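Local atomic coordinates of thymine dioxygenase (Neurospora crassa, PDB entry 5C3P), a protein that probably oxidises thymine as a non-haem iron(II)- and 2-oxoglutarate-dependent dioxygenase. Residues 213-218 / 270-275; 220-225 / 258-263. One frame throughout, in Å; residues are numbered along the deposited sequence.

Contact 1: residues 213-218 / 270-275. With NI (nickel (II) ion), chain E; AKG (2-oxoglutaric acid), chain F; EDO (1,2-ethanediol), chain H.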
loop_
_atom_site.group_PDB
_atom_site.type_symbol
_atom_site.label_atom_id
_atom_site.label_comp_id
_atom_site.label_asym_id
_atom_site.label_seq_id
_atom_site.Cartn_x
_atom_site.Cartn_y
_atom_site.Cartn_z
ATOM N N ALA A 213 9.828 -4.039 7.514
ATOM C CA ALA A 213 9.241 -2.717 7.328
ATOM C C ALA A 213 8.667 -2.242 8.661
ATOM O O ALA A 213 7.858 -2.952 9.289
ATOM C CB ALA A 213 8.146 -2.739 6.272
ATOM N N GLY A 214 9.096 -1.051 9.076
ATOM C CA GLY A 214 8.737 -0.481 10.366
ATOM C C GLY A 214 7.258 -0.190 10.413
ATOM O O GLY A 214 6.619 0.076 9.375
ATOM N N GLU A 215 6.705 -0.256 11.617
ATOM C CA GLU A 215 5.276 -0.030 11.816
ATOM C C GLU A 215 4.873 1.380 11.374
ATOM O O GLU A 215 5.632 2.322 11.518
ATOM C CB GLU A 215 4.885 -0.289 13.271
ATOM C CG GLU A 215 5.295 0.791 14.262
ATOM C CD GLU A 215 4.776 0.519 15.672
ATOM O OE1 GLU A 215 4.789 -0.649 16.109
ATOM O OE2 GLU A 215 4.354 1.482 16.350
ATOM N N HIS A 216 3.665 1.507 10.846
ATOM C CA HIS A 216 3.189 2.759 10.294
ATOM C C HIS A 216 1.744 2.614 9.876
ATOM O O HIS A 216 1.199 1.500 9.780
ATOM C CB HIS A 216 4.002 3.166 9.046
ATOM C CG HIS A 216 3.886 2.189 7.924
ATOM N ND1 HIS A 216 4.525 0.970 7.935
ATOM C CD2 HIS A 216 3.160 2.219 6.783
ATOM C CE1 HIS A 216 4.218 0.299 6.842
ATOM N NE2 HIS A 216 3.403 1.042 6.123
ATOM N N THR A 217 1.133 3.758 9.604
ATOM C CA THR A 217 -0.097 3.805 8.828
ATOM C C THR A 217 0.232 4.436 7.489
ATOM O O THR A 217 1.131 5.269 7.399
ATOM C CB THR A 217 -1.184 4.652 9.506
ATOM O OG1 THR A 217 -0.682 5.970 9.763
ATOM C CG2 THR A 217 -1.629 4.026 10.780
ATOM N N ASP A 218 -0.491 4.035 6.449
ATOM C CA ASP A 218 -0.362 4.657 5.142
ATOM C C ASP A 218 -1.029 6.028 5.166
ATOM O O ASP A 218 -1.992 6.251 5.916
ATOM C CB ASP A 218 -1.001 3.772 4.058
ATOM C CG ASP A 218 -0.267 2.454 3.866
ATOM O OD1 ASP A 218 0.854 2.305 4.382
ATOM O OD2 ASP A 218 -0.805 1.562 3.182
ATOM N N SER A 270 -7.727 3.631 9.587
ATOM C CA SER A 270 -6.387 3.504 9.028
ATOM C C SER A 270 -5.559 2.792 10.079
ATOM O O SER A 270 -5.306 3.330 11.162
ATOM C CB SER A 270 -5.777 4.873 8.713
ATOM O OG SER A 270 -4.453 4.730 8.203
ATOM N N THR A 271 -5.147 1.575 9.766
ATOM C CA THR A 271 -4.640 0.668 10.773
ATOM C C THR A 271 -3.120 0.520 10.691
ATOM O O THR A 271 -2.521 0.456 9.602
ATOM C CB THR A 271 -5.357 -0.683 10.654
ATOM O OG1 THR A 271 -6.759 -0.463 10.831
ATOM C CG2 THR A 271 -4.884 -1.676 11.727
ATOM N N VAL A 272 -2.502 0.463 11.866
ATOM C CA VAL A 272 -1.062 0.273 11.951
ATOM C C VAL A 272 -0.713 -1.128 11.444
ATOM O O VAL A 272 -1.348 -2.125 11.812
ATOM C CB VAL A 272 -0.556 0.471 13.398
ATOM C CG1 VAL A 272 0.933 0.189 13.496
ATOM C CG2 VAL A 272 -0.874 1.892 13.893
ATOM N N HIS A 273 0.308 -1.200 10.603
ATOM C CA HIS A 273 0.820 -2.469 10.146
ATOM C C HIS A 273 2.327 -2.383 9.928
ATOM O O HIS A 273 2.898 -1.283 9.840
ATOM C CB HIS A 273 0.120 -2.894 8.861
ATOM C CG HIS A 273 0.165 -1.856 7.795
ATOM N ND1 HIS A 273 -0.532 -0.669 7.878
ATOM C CD2 HIS A 273 0.842 -1.816 6.628
ATOM C CE1 HIS A 273 -0.291 0.056 6.804
ATOM N NE2 HIS A 273 0.527 -0.625 6.025
ATOM N N ARG A 274 2.942 -3.556 9.807
ATOM C CA ARG A 274 4.393 -3.693 9.664
ATOM C C ARG A 274 4.713 -5.009 8.974
ATOM O O ARG A 274 3.836 -5.853 8.781
ATOM C CB ARG A 274 5.087 -3.654 11.050
ATOM C CG ARG A 274 4.767 -4.861 11.923
ATOM C CD ARG A 274 5.374 -4.782 13.321
ATOM N NE ARG A 274 5.186 -6.061 14.017
ATOM C CZ ARG A 274 5.594 -6.316 15.254
ATOM N NH1 ARG A 274 6.228 -5.380 15.945
ATOM N NH2 ARG A 274 5.369 -7.511 15.800
ATOM N N VAL A 275 5.974 -5.172 8.597
ATOM C CA VAL A 275 6.467 -6.438 8.074
ATOM C C VAL A 275 7.626 -6.903 8.934
ATOM O O VAL A 275 8.654 -6.233 9.031
ATOM C CB VAL A 275 6.934 -6.347 6.610
ATOM C CG1 VAL A 275 7.308 -7.733 6.099
ATOM C CG2 VAL A 275 5.849 -5.733 5.723
HETATM NI NI NI E . 1.870 0.331 4.515
HETATM C C1 AKG F . 4.146 -0.093 2.667
HETATM O O1 AKG F . 3.430 0.889 2.963
HETATM O O2 AKG F . 5.116 0.025 1.879
HETATM C C2 AKG F . 3.834 -1.397 3.277
HETATM O O5 AKG F . 3.046 -1.464 4.220
HETATM C C3 AKG F . 4.492 -2.648 2.733
HETATM C C4 AKG F . 3.786 -3.913 3.212
HETATM C C5 AKG F . 4.314 -5.163 2.548
HETATM O O3 AKG F . 3.623 -6.199 2.642
HETATM O O4 AKG F . 5.420 -5.153 1.964
HETATM C C1 EDO H . -7.074 -1.881 14.779
HETATM O O1 EDO H . -5.795 -1.317 15.175
HETATM C C2 EDO H . -8.085 -0.915 14.130
HETATM O O2 EDO H . -7.512 0.252 13.501
HETATM O O HOH W 1 6.783 -2.498 15.699
HETATM O O HOH W 2 -2.813 2.413 7.282
HETATM O O HOH W 3 0.614 -0.526 2.801
#
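His216 O is held from across the contact by two groups of segment 270-275. His273 N gives it a hydrogen bond of 3.0 Å, and Val272 CA adds a CA-H...O contact. The contact carries the HxD...H facial triad of the 2-oxoglutarate dioxygenases: His216, Asp218 and His273. The strands are antiparallel, and a beta bulge shifts their register between Ala213 and His216. Nickel, in the place where the family uses iron, is bound by His216 NE2 at 2.3 Å, His273 NE2 at 2.2 Å and Asp218 OD1 at 2.2 Å. 2-Oxoglutarate chelates it through O1 and O5, and water 3 is the sixth ligand. Both histidines hold CG between the backbone N and the carbonyl carbon (chi1 62° in His216, 53° in His273), which places both NE2 atoms at the metal. The two imidazoles lie obliquely, with planes at 55°. Each ring is fixed in rotation by its other nitrogen: His216 ND1 bonds Gly214 O at 2.7 Å, and His273 ND1 bonds Thr271 O at 2.9 Å. Asp218 OD2 takes hydrogen bonds from Asn255 ND2 and the metal-bound water, and pairs with Thr223 OG1. Arg274 NE bonds Gln234 OE1 on the adjacent strand 233-236, while water 1 accepts from Arg274 NH1 and donates to Glu215 OE1.

Contact 2: residues 220-225 / 258-263. With AKG (2-oxoglutaric acid), chain F.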
loop_
_atom_site.group_PDB
_atom_site.type_symbol
_atom_site.label_atom_id
_atom_site.label_comp_id
_atom_site.label_asym_id
_atom_site.label_seq_id
_atom_site.Cartn_x
_atom_site.Cartn_y
_atom_site.Cartn_z
ATOM N N GLY A 220 -2.387 7.836 2.445
ATOM C CA GLY A 220 -3.365 8.149 1.403
ATOM C C GLY A 220 -4.777 7.664 1.650
ATOM O O GLY A 220 -5.209 7.524 2.788
ATOM N N SER A 221 -5.524 7.430 0.578
ATOM C CA SER A 221 -6.880 6.935 0.732
ATOM C C SER A 221 -6.910 5.407 0.864
ATOM O O SER A 221 -7.325 4.869 1.903
ATOM C CB SER A 221 -7.778 7.424 -0.396
ATOM O OG SER A 221 -7.098 7.353 -1.637
ATOM N N ILE A 222 -6.468 4.725 -0.181
ATOM C CA ILE A 222 -6.530 3.276 -0.253
ATOM C C ILE A 222 -5.156 2.767 -0.709
ATOM O O ILE A 222 -4.497 3.402 -1.528
ATOM C CB ILE A 222 -7.666 2.868 -1.223
ATOM C CG1 ILE A 222 -9.036 3.014 -0.539
ATOM C CG2 ILE A 222 -7.472 1.483 -1.822
ATOM C CD1 ILE A 222 -9.395 1.943 0.463
ATOM N N THR A 223 -4.717 1.646 -0.149
ATOM C CA THR A 223 -3.532 0.942 -0.647
ATOM C C THR A 223 -3.924 -0.461 -1.096
ATOM O O THR A 223 -4.612 -1.189 -0.368
ATOM C CB THR A 223 -2.430 0.840 0.426
ATOM O OG1 THR A 223 -2.045 2.142 0.821
ATOM C CG2 THR A 223 -1.200 0.106 -0.092
ATOM N N LEU A 224 -3.506 -0.818 -2.307
ATOM C CA LEU A 224 -3.688 -2.170 -2.841
ATOM C C LEU A 224 -2.380 -2.885 -2.674
ATOM O O LEU A 224 -1.376 -2.465 -3.254
ATOM C CB LEU A 224 -4.025 -2.127 -4.333
ATOM C CG LEU A 224 -5.156 -1.211 -4.753
ATOM C CD1 LEU A 224 -5.294 -1.229 -6.269
ATOM C CD2 LEU A 224 -6.435 -1.667 -4.079
ATOM N N LEU A 225 -2.374 -3.947 -1.871
ATOM C CA LEU A 225 -1.134 -4.639 -1.520
ATOM C C LEU A 225 -1.113 -6.062 -2.066
ATOM O O LEU A 225 -1.904 -6.920 -1.646
ATOM C CB LEU A 225 -0.929 -4.667 0.004
ATOM C CG LEU A 225 0.322 -5.429 0.454
ATOM C CD1 LEU A 225 1.597 -4.692 0.052
ATOM C CD2 LEU A 225 0.298 -5.662 1.956
ATOM N N ASP A 258 -4.646 7.198 6.079
ATOM C CA ASP A 258 -4.991 8.272 7.019
ATOM C C ASP A 258 -5.919 9.304 6.390
ATOM O O ASP A 258 -6.803 9.845 7.057
ATOM C CB ASP A 258 -3.704 8.948 7.524
ATOM C CG ASP A 258 -2.900 8.061 8.469
ATOM O OD1 ASP A 258 -3.403 7.010 8.918
ATOM O OD2 ASP A 258 -1.759 8.440 8.814
ATOM N N LEU A 259 -5.713 9.579 5.105
ATOM C CA LEU A 259 -6.533 10.551 4.410
ATOM C C LEU A 259 -7.988 10.085 4.308
ATOM O O LEU A 259 -8.913 10.873 4.494
ATOM C CB LEU A 259 -5.957 10.875 3.030
ATOM C CG LEU A 259 -6.545 12.111 2.342
ATOM C CD1 LEU A 259 -6.710 13.290 3.303
ATOM C CD2 LEU A 259 -5.663 12.522 1.179
ATOM N N LEU A 260 -8.191 8.800 4.053
ATOM C CA LEU A 260 -9.543 8.242 4.017
ATOM C C LEU A 260 -10.159 8.158 5.414
ATOM O O LEU A 260 -11.350 8.395 5.574
ATOM C CB LEU A 260 -9.565 6.873 3.340
ATOM C CG LEU A 260 -10.926 6.177 3.187
ATOM C CD1 LEU A 260 -11.936 7.069 2.500
ATOM C CD2 LEU A 260 -10.776 4.881 2.406
ATOM N N ALA A 261 -9.368 7.813 6.426
ATOM C CA ALA A 261 -9.880 7.850 7.803
ATOM C C ALA A 261 -10.524 9.213 8.058
ATOM O O ALA A 261 -11.671 9.323 8.504
ATOM C CB ALA A 261 -8.758 7.581 8.811
ATOM N N ARG A 262 -9.780 10.251 7.717
ATOM C CA ARG A 262 -10.206 11.627 7.922
ATOM C C ARG A 262 -11.409 12.003 7.052
ATOM O O ARG A 262 -12.378 12.607 7.516
ATOM C CB ARG A 262 -9.026 12.534 7.593
ATOM C CG ARG A 262 -9.183 13.963 8.026
ATOM C CD ARG A 262 -8.054 14.807 7.453
ATOM N NE ARG A 262 -8.314 16.205 7.753
ATOM C CZ ARG A 262 -7.549 16.997 8.495
ATOM N NH1 ARG A 262 -6.416 16.563 9.021
ATOM N NH2 ARG A 262 -7.923 18.251 8.683
ATOM N N TRP A 263 -11.305 11.651 5.779
ATOM C CA TRP A 263 -12.324 11.906 4.784
ATOM C C TRP A 263 -13.647 11.277 5.215
ATOM O O TRP A 263 -14.719 11.834 4.995
ATOM C CB TRP A 263 -11.876 11.286 3.455
ATOM C CG TRP A 263 -12.521 11.816 2.229
ATOM C CD1 TRP A 263 -13.498 12.773 2.138
ATOM C CD2 TRP A 263 -12.240 11.400 0.891
ATOM N NE1 TRP A 263 -13.823 12.980 0.826
ATOM C CE2 TRP A 263 -13.064 12.153 0.039
ATOM C CE3 TRP A 263 -11.354 10.470 0.331
ATOM C CZ2 TRP A 263 -13.038 12.000 -1.345
ATOM C CZ3 TRP A 263 -11.333 10.316 -1.035
ATOM C CH2 TRP A 263 -12.162 11.083 -1.861
HETATM C C1 AKG F . 4.146 -0.093 2.667
HETATM O O1 AKG F . 3.430 0.889 2.963
HETATM O O2 AKG F . 5.116 0.025 1.879
HETATM C C2 AKG F . 3.834 -1.397 3.277
HETATM O O5 AKG F . 3.046 -1.464 4.220
HETATM C C3 AKG F . 4.492 -2.648 2.733
HETATM C C4 AKG F . 3.786 -3.913 3.212
HETATM C C5 AKG F . 4.314 -5.163 2.548
HETATM O O3 AKG F . 3.623 -6.199 2.642
HETATM O O4 AKG F . 5.420 -5.153 1.964
#
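Gly220 O is directed at the first turn of helix 258-263. It accepts two weak hydrogen bonds, from Leu259 N at 3.1 Å and from Leu260 N at 3.5 Å. The nearest CA atoms are those of Ser221 and Leu260, 4.4 Å apart. Leu259 CB rests on the same carbonyl, 3.4 Å from Gly220 O. Leu260 meets the next peptide, with its CB 3.3 Å from Ser221 O. Its CG is anti to the backbone N (chi1 -178°), and this carries the branch along the segment, where CD2 meets both Ser221 O and Ile222. The Ile222 and Leu260 side chains lie side by side and point the same way, with CD1 of Ile222 3.8 Å from CD2 of Leu260. Ser221 and Ile222 form a classic beta bulge opposite Cys295, at the start of strand 222-227 in the main sheet of the double-stranded beta-helix fold. Ser221 OG is hydrogen-bonded to Cys295 O. Outside the two segments, Ile222 also packs on Val254 and on Met166 of helix 147-173, and Leu259 on Pro297. Further along the strand, Leu225 CD2 lies 3.4 Å from O3 of the 2-oxoglutarate.

How the contacts relate
Following the chain from the N terminus, strand 213-216 comes after strand 190-200 and helix 201-206. It leads to the first metal ligands of contact 1, and the chain then turns into 220-225. The loop from there to 258-263 is closed by contact 2. The chain then returns along 270-275, where contact 1 closes a wider loop that encloses the first. Contact 1 pairs two strands of the smaller antiparallel sheet. Contact 2 joins a strand of the main sheet to the short helix 258-263. Several hydrogen bonds tie the contacts together. Among them, Asp258 OD1 pairs with Ser270 OG, 2.6 Å away, and Asp258 OD2 with Thr217 OG1. Both sheets border the co-substrate site.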